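Local coordinates for protein NDP-rhamnosyltransferase (Saccharopolyspora spinosa, PDB 3TSA) that is a glycosyltransferase of the GT-B clan, built from two Rossmann-like domains with a cleft between them, at residues A218-I223 with E252-V257; W143-T148 with S185-D190; L21-Q26 with A47-A52. All blocks are in the same frame, centred on the assembly; numbering follows the deposited sequence.

Contact 1 of 3, residues A218-I223 with E252-V257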
loop_
_atom_site.group_PDB
_atom_site.type_symbol
_atom_site.label_atom_id
_atom_site.label_comp_id
_atom_site.label_asym_id
_atom_site.label_seq_id
_atom_site.Cartn_x
_atom_site.Cartn_y
_atom_site.Cartn_z
ATOM N N ALA A 218 -6.261 -18.341 -28.630
ATOM C CA ALA A 218 -7.483 -17.560 -28.791
ATOM C C ALA A 218 -7.162 -16.076 -28.791
ATOM O O ALA A 218 -6.063 -15.692 -28.377
ATOM C CB ALA A 218 -8.484 -17.848 -27.656
ATOM N N ARG A 219 -8.122 -15.274 -29.218
ATOM C CA ARG A 219 -7.954 -13.773 -29.218
ATOM C C ARG A 219 -8.533 -13.287 -27.888
ATOM O O ARG A 219 -9.790 -13.294 -27.694
ATOM C CB ARG A 219 -8.814 -13.225 -30.374
ATOM C CG ARG A 219 -8.620 -13.995 -31.686
ATOM C CD ARG A 219 -7.051 -14.011 -32.061
ATOM N NE ARG A 219 -6.525 -12.665 -32.383
ATOM C CZ ARG A 219 -6.815 -11.946 -33.468
ATOM N NH1 ARG A 219 -6.222 -10.757 -33.670
ATOM N NH2 ARG A 219 -7.656 -12.410 -34.387
ATOM N N ARG A 220 -7.662 -12.924 -26.953
ATOM C CA ARG A 220 -8.136 -12.677 -25.600
ATOM C C ARG A 220 -8.623 -11.223 -25.479
ATOM O O ARG A 220 -7.881 -10.267 -25.778
ATOM C CB ARG A 220 -6.998 -12.959 -24.610
ATOM C CG ARG A 220 -7.432 -12.840 -23.183
ATOM C CD ARG A 220 -6.372 -13.472 -22.200
ATOM N NE ARG A 220 -6.276 -14.919 -22.245
ATOM C CZ ARG A 220 -5.329 -15.603 -21.609
ATOM N NH1 ARG A 220 -4.434 -14.940 -20.907
ATOM N NH2 ARG A 220 -5.243 -16.911 -21.695
ATOM N N VAL A 221 -9.876 -11.041 -25.078
ATOM C CA VAL A 221 -10.508 -9.750 -24.943
ATOM C C VAL A 221 -10.901 -9.643 -23.481
ATOM O O VAL A 221 -11.635 -10.502 -22.964
ATOM C CB VAL A 221 -11.786 -9.753 -25.823
ATOM C CG1 VAL A 221 -12.706 -8.494 -25.558
ATOM C CG2 VAL A 221 -11.371 -9.806 -27.301
ATOM N N CYS A 222 -10.454 -8.584 -22.773
ATOM C CA CYS A 222 -10.898 -8.396 -21.399
ATOM C C CYS A 222 -12.081 -7.400 -21.347
ATOM O O CYS A 222 -11.953 -6.290 -21.893
ATOM C CB CYS A 222 -9.740 -7.891 -20.528
ATOM S SG CYS A 222 -10.171 -7.423 -18.820
ATOM N N ILE A 223 -13.114 -7.710 -20.576
ATOM C CA ILE A 223 -14.236 -6.817 -20.325
ATOM C C ILE A 223 -14.114 -6.455 -18.875
ATOM O O ILE A 223 -14.158 -7.338 -17.999
ATOM C CB ILE A 223 -15.612 -7.515 -20.609
ATOM C CG1 ILE A 223 -15.701 -7.881 -22.078
ATOM C CG2 ILE A 223 -16.756 -6.602 -20.099
ATOM C CD1 ILE A 223 -16.900 -8.900 -22.292
ATOM N N GLU A 252 -11.668 -15.327 -26.713
ATOM C CA GLU A 252 -11.811 -15.745 -25.348
ATOM C C GLU A 252 -12.060 -14.465 -24.539
ATOM O O GLU A 252 -11.222 -13.635 -24.529
ATOM C CB GLU A 252 -10.457 -16.322 -24.883
ATOM C CG GLU A 252 -10.544 -16.783 -23.483
ATOM C CD GLU A 252 -9.278 -17.509 -23.074
ATOM O OE1 GLU A 252 -9.009 -18.611 -23.688
ATOM O OE2 GLU A 252 -8.585 -16.975 -22.165
ATOM N N ALA A 253 -13.171 -14.387 -23.829
ATOM C CA ALA A 253 -13.555 -13.186 -23.024
ATOM C C ALA A 253 -13.094 -13.334 -21.589
ATOM O O ALA A 253 -13.390 -14.350 -20.964
ATOM C CB ALA A 253 -15.089 -12.994 -23.086
ATOM N N VAL A 254 -12.262 -12.426 -21.056
ATOM C CA VAL A 254 -11.912 -12.501 -19.626
ATOM C C VAL A 254 -12.733 -11.425 -18.965
ATOM O O VAL A 254 -12.584 -10.257 -19.313
ATOM C CB VAL A 254 -10.367 -12.274 -19.330
ATOM C CG1 VAL A 254 -10.079 -12.148 -17.822
ATOM C CG2 VAL A 254 -9.518 -13.393 -19.940
ATOM N N ILE A 255 -13.616 -11.807 -18.042
ATOM C CA ILE A 255 -14.612 -10.828 -17.524
ATOM C C ILE A 255 -14.216 -10.433 -16.118
ATOM O O ILE A 255 -14.127 -11.281 -15.190
ATOM C CB ILE A 255 -16.060 -11.386 -17.544
ATOM C CG1 ILE A 255 -16.525 -11.648 -18.961
ATOM C CG2 ILE A 255 -17.026 -10.355 -17.024
ATOM C CD1 ILE A 255 -17.612 -12.729 -19.051
ATOM N N ALA A 256 -13.920 -9.132 -15.966
ATOM C CA ALA A 256 -13.422 -8.563 -14.705
ATOM C C ALA A 256 -14.460 -7.556 -14.159
ATOM O O ALA A 256 -14.484 -6.392 -14.607
ATOM C CB ALA A 256 -12.029 -7.892 -14.910
ATOM N N VAL A 257 -15.366 -8.000 -13.276
ATOM C CA VAL A 257 -16.385 -7.117 -12.682
ATOM C C VAL A 257 -16.391 -7.404 -11.190
ATOM O O VAL A 257 -15.860 -8.450 -10.813
ATOM C CB VAL A 257 -17.792 -7.283 -13.298
ATOM C CG1 VAL A 257 -17.711 -7.043 -14.821
ATOM C CG2 VAL A 257 -18.418 -8.627 -12.923
#
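Ala256 N donates to Ile223 O over 2.7 Å, almost straight at 174°. It is the last rung between two neighbouring parallel strands of a Rossmann-like sheet, 219-224 and 251-256, joined through helices 227-233 and 236-246 in a beta-alpha-beta crossover. Backwards from there the bonds follow the parallel zigzag: Ile223 N to Val254 O, Val254 N to Val221 O (2.8 Å), Val221 N to Glu252 O, and Glu252 N to Arg219 O. The bonds to 252-256 thus use Arg219, Val221 and Ile223; Cys222 bonds through its backbone to strand 289-292 on the other side, while its CA sends a C-H toward Val254 O at 3.3 Å.

Two layers of side chains flank the pair. Ile223 CD1 lies 4.3 Å from Ile255 CG1 on the face shared with Val221 and Ala253, and helix 236-246 packs there through Leu238, Val242 and Thr246. The other face carries Arg220, Glu252, Cys222 and Val254. Here Arg220 and Glu252 run side by side: with CG anti to the backbone N in each (chi1 -175° and -179°), both chains set off the same way, and a bend about the CG-CD bond of Arg220 then brings its NE to Glu252 OE2. Arg220 CD touches Val254 CG2 at 3.9 Å. The guanidinium is shared: NH1 donates to Thr286 OG1 and Trp211 O, whereas toward Glu252 it offers a salt bridge that is weak as a hydrogen bond, Arg220 NE to Glu252 OE2 at 3.1 Å.

Contact 2 of 3, residues W143-T148 with S185-D190; sequences WGVDPT and SLQASD
Gln187 reaches across with its side-chain amide and grips the backbone of the 143-148 loop at two points. Its OE1 takes the N-H of Asp146 at 2.8 Å, with the donor tilted 17° from the carbonyl plane, while NE2 gives a hydrogen to Gly144 O at 3.1 Å. That acceptor lies close to the plane of the glutamine amide. Both ends of one flat group are therefore spoken for, and the rotation of the amide is fixed. OE1 also accepts from the next backbone N in its own segment, Ala188 N, at 2.9 Å. The chain gets there by running out anti to its backbone N and then bending at chi2 (57°), which turns the amide toward the loop.

Van der Waals contacts of methyl groups with oxygens surround this grip. Val145 and Gln187 run alongside each other, pointing opposite ways: Val145 CG1 lies 4.0 Å from Gln187 OE1, and its CG2 touches Leu186 O at 3.8 Å. Ala188 CB presses against Asp146 O, 3.5 Å away, and a water donates to that same Asp146 O and to Asp190 OD1.

In the second shell, Asp146 OD1 accepts from Thr148 N in an Asx turn and from Thr148 OG1 on its syn lone pair, while OD2 forms a salt bridge to Arg142. Gln187 NE2 has a second acceptor in Asp180 OD2, and a magnesium ion sits about 5 Å from the Gln187 side chain. Tyr321 packs on Val145 and Leu186, and Asn324 bonds Leu186 O, both from helix 318-327. The loops after strands 138-141 and 177-180 thus meet the partner domain, as expected of the interdomain cleft of a GT-B fold.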
loop_
_atom_site.group_PDB
_atom_site.type_symbol
_atom_site.label_atom_id
_atom_site.label_comp_id
_atom_site.label_asym_id
_atom_site.label_seq_id
_atom_site.Cartn_x
_atom_site.Cartn_y
_atom_site.Cartn_z
ATOM N N TRP A 143 -7.624 12.755 -11.815
ATOM C CA TRP A 143 -7.605 11.278 -11.994
ATOM C C TRP A 143 -7.384 10.884 -13.456
ATOM O O TRP A 143 -7.017 9.727 -13.769
ATOM C CB TRP A 143 -8.887 10.672 -11.419
ATOM C CG TRP A 143 -10.061 11.126 -12.254
ATOM C CD1 TRP A 143 -10.492 10.551 -13.404
ATOM C CD2 TRP A 143 -10.786 12.323 -12.097
ATOM N NE1 TRP A 143 -11.507 11.288 -13.957
ATOM C CE2 TRP A 143 -11.719 12.387 -13.177
ATOM C CE3 TRP A 143 -10.805 13.327 -11.116
ATOM C CZ2 TRP A 143 -12.621 13.423 -13.327
ATOM C CZ3 TRP A 143 -11.710 14.373 -11.257
ATOM C CH2 TRP A 143 -12.619 14.412 -12.375
ATOM N N GLY A 144 -7.592 11.829 -14.369
ATOM C CA GLY A 144 -7.466 11.513 -15.791
ATOM C C GLY A 144 -7.955 12.696 -16.647
ATOM O O GLY A 144 -7.521 13.806 -16.433
ATOM N N VAL A 145 -8.837 12.423 -17.609
ATOM C CA VAL A 145 -9.438 13.508 -18.422
ATOM C C VAL A 145 -10.253 14.396 -17.471
ATOM O O VAL A 145 -10.947 13.881 -16.560
ATOM C CB VAL A 145 -10.311 12.928 -19.547
ATOM C CG1 VAL A 145 -11.024 14.059 -20.290
ATOM C CG2 VAL A 145 -9.427 12.152 -20.527
ATOM N N ASP A 146 -10.068 15.700 -17.592
ATOM C CA ASP A 146 -10.641 16.664 -16.585
ATOM C C ASP A 146 -11.576 17.580 -17.364
ATOM O O ASP A 146 -11.109 18.505 -18.021
ATOM C CB ASP A 146 -9.476 17.475 -15.956
ATOM C CG ASP A 146 -9.975 18.528 -14.936
ATOM O OD1 ASP A 146 -11.222 18.698 -14.758
ATOM O OD2 ASP A 146 -9.131 19.154 -14.293
ATOM N N PRO A 147 -12.931 17.345 -17.286
ATOM C CA PRO A 147 -13.887 18.210 -17.998
ATOM C C PRO A 147 -14.507 19.245 -17.075
ATOM O O PRO A 147 -15.645 19.653 -17.290
ATOM C CB PRO A 147 -14.981 17.231 -18.453
ATOM C CG PRO A 147 -14.716 15.972 -17.824
ATOM C CD PRO A 147 -13.562 16.107 -16.807
ATOM N N THR A 148 -13.763 19.655 -16.049
ATOM C CA THR A 148 -14.365 20.568 -15.051
ATOM C C THR A 148 -14.340 22.022 -15.373
ATOM O O THR A 148 -15.028 22.779 -14.705
ATOM C CB THR A 148 -13.833 20.319 -13.602
ATOM O OG1 THR A 148 -12.453 20.685 -13.490
ATOM C CG2 THR A 148 -14.137 18.898 -13.173
ATOM N N SER A 185 -1.993 14.380 -25.075
ATOM C CA SER A 185 -2.736 14.448 -26.375
ATOM C C SER A 185 -4.208 14.146 -26.114
ATOM O O SER A 185 -5.033 14.491 -26.963
ATOM C CB SER A 185 -2.200 13.455 -27.433
ATOM O OG SER A 185 -2.421 12.115 -26.974
ATOM N N LEU A 186 -4.542 13.487 -24.992
ATOM C CA LEU A 186 -5.983 13.144 -24.715
ATOM C C LEU A 186 -6.660 14.088 -23.754
ATOM O O LEU A 186 -7.870 13.952 -23.524
ATOM C CB LEU A 186 -6.088 11.741 -24.077
ATOM C CG LEU A 186 -5.417 10.637 -24.919
ATOM C CD1 LEU A 186 -5.464 9.372 -24.104
ATOM C CD2 LEU A 186 -6.146 10.440 -26.288
ATOM N N GLN A 187 -5.963 15.077 -23.180
ATOM C CA GLN A 187 -6.605 15.858 -22.138
ATOM C C GLN A 187 -7.571 16.857 -22.757
ATOM O O GLN A 187 -7.339 17.321 -23.878
ATOM C CB GLN A 187 -5.472 16.526 -21.303
ATOM C CG GLN A 187 -5.974 17.398 -20.050
ATOM C CD GLN A 187 -6.798 16.542 -19.138
ATOM O OE1 GLN A 187 -7.994 16.421 -19.350
ATOM N NE2 GLN A 187 -6.193 15.984 -18.118
ATOM N N ALA A 188 -8.703 17.170 -22.082
ATOM C CA ALA A 188 -9.660 18.141 -22.543
ATOM C C ALA A 188 -8.956 19.474 -22.857
ATOM O O ALA A 188 -8.089 19.968 -22.068
ATOM C CB ALA A 188 -10.757 18.354 -21.457
ATOM N N SER A 189 -9.325 20.030 -24.013
ATOM C CA SER A 189 -8.635 21.242 -24.454
ATOM C C SER A 189 -8.739 22.386 -23.473
ATOM O O SER A 189 -7.828 23.205 -23.407
ATOM C CB SER A 189 -9.117 21.673 -25.854
ATOM O OG SER A 189 -10.522 21.855 -25.896
ATOM N N ASP A 190 -9.804 22.475 -22.685
ATOM C CA ASP A 190 -9.954 23.594 -21.754
ATOM C C ASP A 190 -9.510 23.386 -20.325
ATOM O O ASP A 190 -9.736 24.253 -19.430
ATOM C CB ASP A 190 -11.417 24.147 -21.808
ATOM C CG ASP A 190 -12.403 23.168 -21.368
ATOM O OD1 ASP A 190 -12.027 22.010 -21.031
ATOM O OD2 ASP A 190 -13.598 23.547 -21.337
HETATM O O HOH W 1 -11.824 21.126 -18.424
#

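Contact 3 of 3, residues L21-Q26 with A47-A52; sequences LCWALQ and AGLTTA
Leu49 leans its two methyl branches against helix 19-27. From CB the side chain turns so that CG stands anti to the carbonyl carbon (chi1 -60°), and this carries the fork toward the helix. CD1 ends 4.0 Å from Cys22 CB. CD2 reaches further along the helix: it lies 3.8 Å from Gln26 OE1 and 4.3 Å from Trp23 CD1, the indole being met at an oblique angle. Cys22 and Gln26 stand one helical turn apart.

Beside it, the indole of Trp23 points its N-H at the chain just before Leu49. Trp23 NE1 donates to Ala47 O over 2.9 Å, and the bond is nearly straight (170°), lying in the carbonyl plane and within a few degrees of the ring plane. Ala47 and Gly48 form the turn by which helix 38-46 passes to strand 50-53; Gly48, with positive phi, closes the helix in a Schellman motif. The contact so ties helix 19-27 to a helix-to-strand turn of the Rossmann-like sheet, at strand 50-53, its outermost strand within this chain. In the dimer, Thr50 and Thr51 pair with a parallel strand of the second subunit, and Trp23 stacks on Trp23 of the second subunit.

Two waters link Gln26 to the backbone of Gly48 and Thr50. One water donates to Gln26 OE1 and to Gly48 O; another accepts from Gln26 NE2 (2.8 Å) and from Thr50 N (2.7 Å).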
loop_
_atom_site.group_PDB
_atom_site.type_symbol
_atom_site.label_atom_id
_atom_site.label_comp_id
_atom_site.label_asym_id
_atom_site.label_seq_id
_atom_site.Cartn_x
_atom_site.Cartn_y
_atom_site.Cartn_z
ATOM N N LEU A 21 1.153 7.748 -5.682
ATOM C CA LEU A 21 1.755 8.974 -5.140
ATOM C C LEU A 21 1.793 8.931 -3.587
ATOM O O LEU A 21 2.776 9.376 -2.957
ATOM C CB LEU A 21 0.981 10.226 -5.621
ATOM C CG LEU A 21 1.591 11.567 -5.224
ATOM C CD1 LEU A 21 3.078 11.766 -5.648
ATOM C CD2 LEU A 21 0.759 12.692 -5.863
ATOM N N CYS A 22 0.721 8.437 -2.978
ATOM C CA CYS A 22 0.671 8.318 -1.503
ATOM C C CYS A 22 1.831 7.406 -1.058
ATOM O O CYS A 22 2.490 7.714 -0.021
ATOM C CB CYS A 22 -0.662 7.726 -1.047
ATOM S SG CYS A 22 -1.983 8.944 -1.182
ATOM N N TRP A 23 2.068 6.323 -1.811
ATOM C CA TRP A 23 3.080 5.332 -1.444
ATOM C C TRP A 23 4.434 5.972 -1.692
ATOM O O TRP A 23 5.318 5.750 -0.900
ATOM C CB TRP A 23 3.081 4.195 -2.389
ATOM C CG TRP A 23 2.081 3.189 -2.178
ATOM C CD1 TRP A 23 1.361 2.925 -0.993
ATOM C CD2 TRP A 23 1.682 2.222 -3.155
ATOM N NE1 TRP A 23 0.521 1.856 -1.252
ATOM C CE2 TRP A 23 0.717 1.394 -2.549
ATOM C CE3 TRP A 23 2.077 1.953 -4.512
ATOM C CZ2 TRP A 23 0.125 0.293 -3.269
ATOM C CZ3 TRP A 23 1.429 0.976 -5.212
ATOM C CH2 TRP A 23 0.453 0.154 -4.593
ATOM N N ALA A 24 4.600 6.729 -2.808
ATOM C CA ALA A 24 5.867 7.475 -3.055
ATOM C C ALA A 24 6.216 8.377 -1.863
ATOM O O ALA A 24 7.376 8.445 -1.488
ATOM C CB ALA A 24 5.765 8.359 -4.323
ATOM N N LEU A 25 5.215 9.101 -1.348
ATOM C CA LEU A 25 5.357 10.002 -0.199
ATOM C C LEU A 25 5.851 9.203 1.020
ATOM O O LEU A 25 6.858 9.581 1.618
ATOM C CB LEU A 25 4.021 10.745 0.085
ATOM C CG LEU A 25 3.815 11.860 -0.949
ATOM C CD1 LEU A 25 2.354 12.254 -0.984
ATOM C CD2 LEU A 25 4.679 13.093 -0.605
ATOM N N GLN A 26 5.185 8.083 1.356
ATOM C CA GLN A 26 5.536 7.345 2.572
ATOM C C GLN A 26 6.896 6.687 2.350
ATOM O O GLN A 26 7.696 6.638 3.288
ATOM C CB GLN A 26 4.444 6.308 2.838
ATOM C CG GLN A 26 3.157 7.063 3.254
ATOM C CD GLN A 26 2.083 6.134 3.879
ATOM O OE1 GLN A 26 2.113 4.955 3.709
ATOM N NE2 GLN A 26 1.234 6.711 4.689
ATOM N N ALA A 47 -5.186 -0.415 0.322
ATOM C CA ALA A 47 -3.892 0.111 -0.255
ATOM C C ALA A 47 -2.707 0.316 0.740
ATOM O O ALA A 47 -1.621 0.822 0.446
ATOM C CB ALA A 47 -4.137 1.420 -1.003
ATOM N N GLY A 48 -3.077 -0.131 1.949
ATOM C CA GLY A 48 -2.162 -0.108 3.079
ATOM C C GLY A 48 -2.112 1.272 3.735
ATOM O O GLY A 48 -1.177 1.626 4.450
ATOM N N LEU A 49 -3.086 2.105 3.405
ATOM C CA LEU A 49 -3.076 3.473 3.875
ATOM C C LEU A 49 -3.848 3.681 5.135
ATOM O O LEU A 49 -4.690 2.840 5.529
ATOM C CB LEU A 49 -3.569 4.457 2.796
ATOM C CG LEU A 49 -2.651 4.357 1.577
ATOM C CD1 LEU A 49 -3.273 5.083 0.389
ATOM C CD2 LEU A 49 -1.222 4.865 1.824
ATOM N N THR A 50 -3.566 4.811 5.797
ATOM C CA THR A 50 -4.357 5.145 6.992
ATOM C C THR A 50 -5.353 6.289 6.723
ATOM O O THR A 50 -5.084 7.172 5.899
ATOM C CB THR A 50 -3.450 5.491 8.215
ATOM O OG1 THR A 50 -2.632 6.574 7.878
ATOM C CG2 THR A 50 -2.595 4.266 8.565
ATOM N N THR A 51 -6.407 6.286 7.536
ATOM C CA THR A 51 -7.549 7.188 7.370
ATOM C C THR A 51 -7.914 8.016 8.586
ATOM O O THR A 51 -7.557 7.711 9.751
ATOM C CB THR A 51 -8.817 6.424 6.930
ATOM O OG1 THR A 51 -9.186 5.449 7.922
ATOM C CG2 THR A 51 -8.627 5.790 5.553
ATOM N N ALA A 52 -8.544 9.143 8.291
ATOM C CA ALA A 52 -9.253 9.901 9.306
ATOM C C ALA A 52 -10.716 9.817 8.869
ATOM O O ALA A 52 -11.050 10.121 7.724
ATOM C CB ALA A 52 -8.776 11.324 9.344
HETATM O O HOH W 2 -1.449 6.415 5.465
HETATM O O HOH W 3 0.243 3.752 5.340
#

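Along the chain contact 3 comes first, then contact 2, then contact 1, each closing before the next opens. Contacts 3 and 2 lie in the domain built on the seven-stranded parallel sheet: one sits at its 50-53 edge, the other in loops that follow strands 138-141 and 177-180, with centres 25 Å apart and nearest atoms about 10 Å apart. Contact 1 lies in the second, six-stranded sheet, its centre 28 Å and 32 Å from the centres of contacts 2 and 3. None touches another. Between them they sample three levels of the GT-B architecture: the inside of one domain, the meeting of the two domains, and the subunit interface, at contact 3.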